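Local coordinates for protein citrate lyase (Yersinia pestis, PDB 3QLL) that probably acts as a magnesium-dependent lyase related to the citrate lyase beta subunit, built on a beta/alpha barrel, at residues L106-L111 against L133-T138; G162-V167 against A184-G189. All coordinates share one frame; numbering follows the deposited sequence.

Contact 1: L106-L111 against L133-T138; sequences LRINGL and LVLPKT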
ATOM      1  N   LEU A 106      22.674  16.337 -12.996  1.00 56.61           N
ATOM      2  CA  LEU A 106      21.991  17.583 -13.336  1.00 61.73           C
ATOM      3  C   LEU A 106      20.475  17.396 -13.291  1.00 56.55           C
ATOM      4  O   LEU A 106      19.918  16.682 -14.094  1.00 56.41           O
ATOM      5  CB  LEU A 106      22.409  18.054 -14.732  1.00 57.62           C
ATOM      6  CG  LEU A 106      21.722  19.301 -15.295  1.00 59.40           C
ATOM      7  CD1 LEU A 106      22.078  20.617 -14.562  1.00 59.64           C
ATOM      8  CD2 LEU A 106      22.024  19.432 -16.785  1.00 62.71           C
ATOM      9  N   ARG A 107      19.805  18.098 -12.391  1.00 52.33           N
ATOM     10  CA  ARG A 107      18.365  18.135 -12.442  1.00 56.05           C
ATOM     11  C   ARG A 107      17.875  19.296 -13.292  1.00 60.26           C
ATOM     12  O   ARG A 107      17.996  20.486 -12.917  1.00 60.46           O
ATOM     13  CB  ARG A 107      17.763  18.234 -11.052  1.00 51.65           C
ATOM     14  CG  ARG A 107      16.254  18.372 -11.139  1.00 48.21           C
ATOM     15  CD  ARG A 107      15.595  18.150  -9.802  1.00 50.91           C
ATOM     16  NE  ARG A 107      15.686  19.342  -8.953  1.00 49.31           N
ATOM     17  CZ  ARG A 107      15.077  19.455  -7.777  1.00 52.85           C
ATOM     18  NH1 ARG A 107      14.404  18.435  -7.264  1.00 51.95           N
ATOM     19  NH2 ARG A 107      15.215  20.558  -7.074  1.00 55.38           N
ATOM     20  N   ILE A 108      17.300  18.952 -14.439  1.00 57.00           N
ATOM     21  CA  ILE A 108      16.710  19.960 -15.310  1.00 54.21           C
ATOM     22  C   ILE A 108      15.311  20.237 -14.848  1.00 50.24           C
ATOM     23  O   ILE A 108      14.778  19.555 -13.978  1.00 53.28           O
ATOM     24  CB  ILE A 108      16.680  19.496 -16.764  1.00 55.04           C
ATOM     25  CG1 ILE A 108      15.846  18.221 -16.889  1.00 53.62           C
ATOM     26  CG2 ILE A 108      18.083  19.219 -17.254  1.00 59.19           C
ATOM     27  CD1 ILE A 108      15.727  17.705 -18.290  1.00 59.87           C
ATOM     28  N   ASN A 109      14.705  21.242 -15.439  1.00 53.03           N
ATOM     29  CA  ASN A 109      13.311  21.511 -15.175  1.00 55.16           C
ATOM     30  C   ASN A 109      12.382  20.489 -15.860  1.00 59.90           C
ATOM     31  O   ASN A 109      12.801  19.698 -16.725  1.00 57.70           O
ATOM     32  CB  ASN A 109      12.969  22.925 -15.611  1.00 55.67           C
ATOM     33  CG  ASN A 109      13.713  23.976 -14.776  1.00 67.21           C
ATOM     34  OD1 ASN A 109      13.192  24.429 -13.753  1.00 65.56           O
ATOM     35  ND2 ASN A 109      14.920  24.379 -15.221  1.00 58.04           N
ATOM     36  N   GLY A 110      11.132  20.445 -15.414  1.00 59.99           N
ATOM     37  CA  GLY A 110      10.209  19.463 -15.961  1.00 63.76           C
ATOM     38  C   GLY A 110      10.032  19.544 -17.478  1.00 63.43           C
ATOM     39  O   GLY A 110      10.114  20.622 -18.085  1.00 54.49           O
ATOM     40  N   LEU A 111       9.851  18.371 -18.087  1.00 64.53           N
ATOM     41  CA  LEU A 111       9.591  18.256 -19.521  1.00 63.94           C
ATOM     42  C   LEU A 111       8.353  19.033 -19.952  1.00 64.19           C
ATOM     43  O   LEU A 111       8.243  19.511 -21.092  1.00 62.37           O
ATOM     44  CB  LEU A 111       9.425  16.810 -19.894  1.00 63.21           C
ATOM     45  CG  LEU A 111      10.561  16.206 -20.692  1.00 74.75           C
ATOM     46  CD1 LEU A 111      10.268  14.708 -20.817  1.00 70.32           C
ATOM     47  CD2 LEU A 111      10.631  16.860 -22.078  1.00 71.07           C
ATOM     48  N   LEU A 133      21.270  12.502 -15.408  1.00 49.67           N
ATOM     49  CA  LEU A 133      20.275  13.493 -15.710  1.00 49.02           C
ATOM     50  C   LEU A 133      19.074  13.236 -14.809  1.00 49.96           C
ATOM     51  O   LEU A 133      18.441  12.200 -14.899  1.00 45.96           O
ATOM     52  CB  LEU A 133      19.855  13.407 -17.176  1.00 55.41           C
ATOM     53  CG  LEU A 133      18.988  14.619 -17.516  1.00 66.89           C
ATOM     54  CD1 LEU A 133      19.745  15.904 -17.173  1.00 68.65           C
ATOM     55  CD2 LEU A 133      18.516  14.615 -18.944  1.00 74.36           C
ATOM     56  N   VAL A 134      18.773  14.171 -13.922  1.00 48.23           N
ATOM     57  CA  VAL A 134      17.702  13.999 -12.948  1.00 52.15           C
ATOM     58  C   VAL A 134      16.435  14.704 -13.440  1.00 47.42           C
ATOM     59  O   VAL A 134      16.430  15.902 -13.664  1.00 52.68           O
ATOM     60  CB  VAL A 134      18.109  14.531 -11.534  1.00 44.12           C
ATOM     61  CG1 VAL A 134      17.021  14.284 -10.505  1.00 41.46           C
ATOM     62  CG2 VAL A 134      19.409  13.885 -11.092  1.00 48.88           C
ATOM     63  N   LEU A 135      15.385  13.927 -13.680  1.00 45.51           N
ATOM     64  CA  LEU A 135      14.150  14.457 -14.233  1.00 48.65           C
ATOM     65  C   LEU A 135      13.056  14.580 -13.165  1.00 52.66           C
ATOM     66  O   LEU A 135      12.602  13.559 -12.629  1.00 57.12           O
ATOM     67  CB  LEU A 135      13.664  13.564 -15.371  1.00 51.84           C
ATOM     68  CG  LEU A 135      12.370  14.075 -16.003  1.00 56.51           C
ATOM     69  CD1 LEU A 135      12.690  15.368 -16.772  1.00 47.12           C
ATOM     70  CD2 LEU A 135      11.690  12.993 -16.879  1.00 56.90           C
ATOM     71  N   PRO A 136      12.608  15.814 -12.870  1.00 46.91           N
ATOM     72  CA  PRO A 136      11.540  16.060 -11.893  1.00 44.10           C
ATOM     73  C   PRO A 136      10.199  15.623 -12.416  1.00 49.88           C
ATOM     74  O   PRO A 136       9.987  15.555 -13.642  1.00 46.92           O
ATOM     75  CB  PRO A 136      11.536  17.598 -11.738  1.00 46.69           C
ATOM     76  CG  PRO A 136      12.068  18.084 -12.967  1.00 50.40           C
ATOM     77  CD  PRO A 136      13.081  17.072 -13.462  1.00 53.39           C
ATOM     78  N   LYS A 137       9.305  15.335 -11.483  1.00 53.37           N
ATOM     79  CA  LYS A 137       7.938  14.996 -11.818  1.00 47.80           C
ATOM     80  C   LYS A 137       7.840  13.907 -12.897  1.00 51.70           C
ATOM     81  O   LYS A 137       7.078  14.039 -13.852  1.00 57.03           O
ATOM     82  CB  LYS A 137       7.173  16.256 -12.242  1.00 47.65           C
ATOM     83  CG  LYS A 137       5.780  16.328 -11.663  1.00 67.86           C
ATOM     84  CD  LYS A 137       4.953  17.471 -12.253  1.00 90.83           C
ATOM     85  CE  LYS A 137       3.564  17.542 -11.610  1.00108.43           C
ATOM     86  NZ  LYS A 137       3.580  17.660 -10.108  1.00120.50           N
ATOM     87  N   THR A 138       8.609  12.837 -12.745  1.00 48.61           N
ATOM     88  CA  THR A 138       8.519  11.700 -13.651  1.00 47.75           C
ATOM     89  C   THR A 138       7.188  10.984 -13.400  1.00 42.46           C
ATOM     90  O   THR A 138       6.868  10.643 -12.247  1.00 43.33           O
ATOM     91  CB  THR A 138       9.673  10.741 -13.426  1.00 48.57           C
ATOM     92  OG1 THR A 138      10.879  11.429 -13.734  1.00 46.56           O
ATOM     93  CG2 THR A 138       9.551   9.518 -14.344  1.00 41.65           C
TER
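L106 O accepts a hydrogen bond from V134 N at 2.8 Å, nearly straight (168° at the hydrogen). This is the firm end of the contact: two short parallel strand ends in register, L106 beside L133 and R107 beside V134. One step on the pairing slackens, since I108 N reaches V134 O only weakly at 3.3 Å, while the CA of R107 offers that same oxygen a CA-H...O contact.

On the face carrying L106 and L133, I108 sets its CG2 methyl 3.7 Å from CD1 of L133, the two side chains meeting at about a right angle. With CG1 of I108 between the backbone N and the carbonyl carbon (chi1 60°), CG2 lies beside the N, turned back to L133, while CD1 runs forward to CD1 of L135 at 4.1 Å. Helices 114-125 and 141-150 cover this greasy side: I108 and L111 touch I120, and L133 and L135 touch L147. Strand 104-107, helix 114-125 and strand 132-135 make one beta-alpha-beta unit of the eight-stranded parallel TIM barrel, in which R107 and V134 point to the opposite face.

There V134 packs on I161 and I163, and R107 also touches I163. CB of R107 lies 3.8 Å from CB of V134, and the aliphatic stem then passes P136 before bending at chi3 (80°). Its guanidinium leaves the two segments for a salt bridge with D73, at a position predicted to bind substrate. Beyond the strands the directions diverge, yet P136 packs tightly against the loop, its CD 3.1 Å from I108 O and its CG close to G110 N. At the looser, partly exposed far end, L111 makes its nearest approach through its backbone N, 4.3 Å from CD1 of L135.

Contact 2: G162-V167 against A184-G189; sequences GIIESV and AGLIFG
G162, I164 and their partners I187 and G189 carry the backbone bonds that zip these two parallel strands together. The ladder starts weakly, G162 N to G185 O at 3.3 Å, then tightens. I187 N gives to G162 O, and I164 N gives to I187 O at 2.9 Å. G189 N closes the series on I164 O at 2.8 Å. CA-H...O contacts add to it, with L186 CA beside G162 O and I163 CA beside I187 O. Strands 159-164 and 183-188 are neighbours in the eight-stranded parallel (beta/alpha)8, or TIM, barrel, and E165 and G189 follow directly on their C-terminal ends, the side where active sites of this fold lie.

Apolar contacts divide between the two faces. I163 and I187 lie side by side and point the same way, CG1 of I163 being 4.2 Å from CB of I187. On the other face L186 lays CD2 over the bare backbone of G162, 3.6 Å from its CA. I164 brings CG1 to 4.3 Å from CD1 of L186, and M193 and L213 from the surrounding helices close round I164, L186 and F188.

Polar side chains gather where the strands give way to helices. CB of E165 rests 3.7 Å from G189 O, close against a residue with no side chain of its own. Beyond CG the glutamate is extended, and its OE2 accepts the backbone N-H of K137. S166 caps the following helix through G169 N, and G189 is the N-cap residue of helix 190-197. E165 and D192 are the predicted magnesium ligands, E165 probably also touching substrate, and their OE1 and OD2 lie close together; two carboxylates this close are consistent with a site that a cation would neutralise.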
ATOM      1  N   GLY A 162      14.915   9.307 -12.183  1.00 44.21           N
ATOM      2  CA  GLY A 162      13.578   9.880 -12.170  1.00 39.04           C
ATOM      3  C   GLY A 162      13.178  10.279 -10.750  1.00 42.54           C
ATOM      4  O   GLY A 162      13.659   9.682  -9.779  1.00 39.90           O
ATOM      5  N   ILE A 163      12.403  11.351 -10.612  1.00 44.55           N
ATOM      6  CA  ILE A 163      11.858  11.721  -9.300  1.00 42.56           C
ATOM      7  C   ILE A 163      10.370  11.377  -9.258  1.00 47.82           C
ATOM      8  O   ILE A 163       9.583  11.881 -10.068  1.00 43.79           O
ATOM      9  CB  ILE A 163      12.043  13.209  -8.977  1.00 39.27           C
ATOM     10  CG1 ILE A 163      13.520  13.586  -9.012  1.00 43.49           C
ATOM     11  CG2 ILE A 163      11.409  13.563  -7.621  1.00 44.08           C
ATOM     12  CD1 ILE A 163      13.756  15.035  -8.664  1.00 38.50           C
ATOM     13  N   ILE A 164       9.984  10.577  -8.268  1.00 48.39           N
ATOM     14  CA  ILE A 164       8.601  10.260  -8.036  1.00 41.05           C
ATOM     15  C   ILE A 164       8.072  11.221  -6.960  1.00 49.04           C
ATOM     16  O   ILE A 164       8.353  11.065  -5.787  1.00 45.99           O
ATOM     17  CB  ILE A 164       8.452   8.794  -7.599  1.00 40.85           C
ATOM     18  CG1 ILE A 164       9.128   7.890  -8.637  1.00 45.05           C
ATOM     19  CG2 ILE A 164       7.013   8.331  -7.502  1.00 38.47           C
ATOM     20  CD1 ILE A 164       8.402   7.817  -9.987  1.00 37.92           C
ATOM     21  N   GLU A 165       7.378  12.274  -7.392  1.00 55.45           N
ATOM     22  CA  GLU A 165       6.892  13.302  -6.452  1.00 55.73           C
ATOM     23  C   GLU A 165       5.376  13.540  -6.560  1.00 51.24           C
ATOM     24  O   GLU A 165       4.890  14.555  -6.090  1.00 44.18           O
ATOM     25  CB  GLU A 165       7.627  14.637  -6.624  1.00 50.09           C
ATOM     26  CG  GLU A 165       8.119  14.937  -8.029  1.00 51.23           C
ATOM     27  CD  GLU A 165       9.066  16.134  -8.080  1.00 57.97           C
ATOM     28  OE1 GLU A 165       9.434  16.710  -7.016  1.00 64.96           O
ATOM     29  OE2 GLU A 165       9.514  16.455  -9.194  1.00 67.37           O
ATOM     30  N   SER A 166       4.663  12.731  -7.332  1.00 47.19           N
ATOM     31  CA  SER A 166       3.209  12.962  -7.511  1.00 41.97           C
ATOM     32  C   SER A 166       2.385  11.677  -7.429  1.00 44.41           C
ATOM     33  O   SER A 166       2.916  10.586  -7.619  1.00 44.59           O
ATOM     34  CB  SER A 166       2.962  13.679  -8.844  1.00 40.44           C
ATOM     35  OG  SER A 166       3.341  12.844  -9.929  1.00 48.11           O
ATOM     36  N   VAL A 167       1.097  11.804  -7.111  1.00 46.73           N
ATOM     37  CA  VAL A 167       0.200  10.656  -7.135  1.00 52.08           C
ATOM     38  C   VAL A 167       0.215   9.937  -8.509  1.00 53.66           C
ATOM     39  O   VAL A 167       0.224   8.695  -8.577  1.00 45.55           O
ATOM     40  CB  VAL A 167      -1.241  11.062  -6.793  1.00 56.22           C
ATOM     41  CG1 VAL A 167      -2.181   9.891  -7.068  1.00 57.78           C
ATOM     42  CG2 VAL A 167      -1.331  11.472  -5.347  1.00 59.81           C
ATOM     43  N   ALA A 184      18.868   4.593 -13.662  1.00 45.77           N
ATOM     44  CA  ALA A 184      19.845   4.115 -12.682  1.00 49.84           C
ATOM     45  C   ALA A 184      19.402   4.267 -11.226  1.00 50.81           C
ATOM     46  O   ALA A 184      20.130   3.921 -10.325  1.00 49.07           O
ATOM     47  CB  ALA A 184      21.186   4.842 -12.889  1.00 41.75           C
ATOM     48  N   GLY A 185      18.183   4.736 -11.016  1.00 49.09           N
ATOM     49  CA  GLY A 185      17.671   4.970  -9.682  1.00 52.65           C
ATOM     50  C   GLY A 185      16.504   5.943  -9.690  1.00 53.17           C
ATOM     51  O   GLY A 185      16.283   6.690 -10.652  1.00 54.13           O
ATOM     52  N   LEU A 186      15.728   5.909  -8.615  1.00 52.64           N
ATOM     53  CA  LEU A 186      14.618   6.830  -8.432  1.00 45.38           C
ATOM     54  C   LEU A 186      14.735   7.561  -7.069  1.00 43.68           C
ATOM     55  O   LEU A 186      14.950   6.933  -6.027  1.00 45.47           O
ATOM     56  CB  LEU A 186      13.300   6.078  -8.511  1.00 38.64           C
ATOM     57  CG  LEU A 186      12.924   5.503  -9.877  1.00 40.04           C
ATOM     58  CD1 LEU A 186      11.662   4.652  -9.754  1.00 34.17           C
ATOM     59  CD2 LEU A 186      12.716   6.649 -10.923  1.00 30.76           C
ATOM     60  N   ILE A 187      14.513   8.863  -7.087  1.00 42.24           N
ATOM     61  CA  ILE A 187      14.464   9.660  -5.893  1.00 41.47           C
ATOM     62  C   ILE A 187      12.982   9.866  -5.482  1.00 47.82           C
ATOM     63  O   ILE A 187      12.107  10.009  -6.338  1.00 43.25           O
ATOM     64  CB  ILE A 187      15.148  11.049  -6.108  1.00 52.40           C
ATOM     65  CG1 ILE A 187      16.623  10.865  -6.461  1.00 42.91           C
ATOM     66  CG2 ILE A 187      15.017  11.924  -4.881  1.00 51.05           C
ATOM     67  CD1 ILE A 187      17.289  12.113  -6.968  1.00 39.33           C
ATOM     68  N   PHE A 188      12.687   9.751  -4.187  1.00 48.69           N
ATOM     69  CA  PHE A 188      11.358  10.068  -3.666  1.00 44.68           C
ATOM     70  C   PHE A 188      11.253  11.551  -3.453  1.00 48.52           C
ATOM     71  O   PHE A 188      12.137  12.172  -2.845  1.00 46.75           O
ATOM     72  CB  PHE A 188      11.130   9.371  -2.338  1.00 46.24           C
ATOM     73  CG  PHE A 188       9.730   9.526  -1.778  1.00 47.34           C
ATOM     74  CD1 PHE A 188       8.615   9.185  -2.537  1.00 45.31           C
ATOM     75  CD2 PHE A 188       9.536   9.968  -0.470  1.00 47.90           C
ATOM     76  CE1 PHE A 188       7.323   9.294  -2.015  1.00 46.04           C
ATOM     77  CE2 PHE A 188       8.237  10.084   0.063  1.00 51.39           C
ATOM     78  CZ  PHE A 188       7.134   9.748  -0.709  1.00 46.75           C
ATOM     79  N   GLY A 189      10.177  12.157  -3.923  1.00 47.85           N
ATOM     80  CA  GLY A 189      10.008  13.581  -3.638  1.00 40.74           C
ATOM     81  C   GLY A 189       8.916  13.773  -2.584  1.00 47.17           C
ATOM     82  O   GLY A 189       7.758  14.069  -2.939  1.00 42.08           O
TER

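Contacts 1 and 2 are successive pairings in one barrel, their centres about 10 Å apart, joined where strand 132-135 neighbours strand 159-164. L135 O lies 3.0 Å from I163 N, a probable backbone hydrogen bond that continues the sheet from one contact to the next. Past the strand ends, K137 N of contact 1 lies 2.6 Å from OE2 of E165 in contact 2, probably fixing that carboxylate. The predicted site draws on both: R107 comes from contact 1, E165 from contact 2, and D192 from the helix after G189. The nearest side-chain atoms of R107 and D192 are about 7 Å apart.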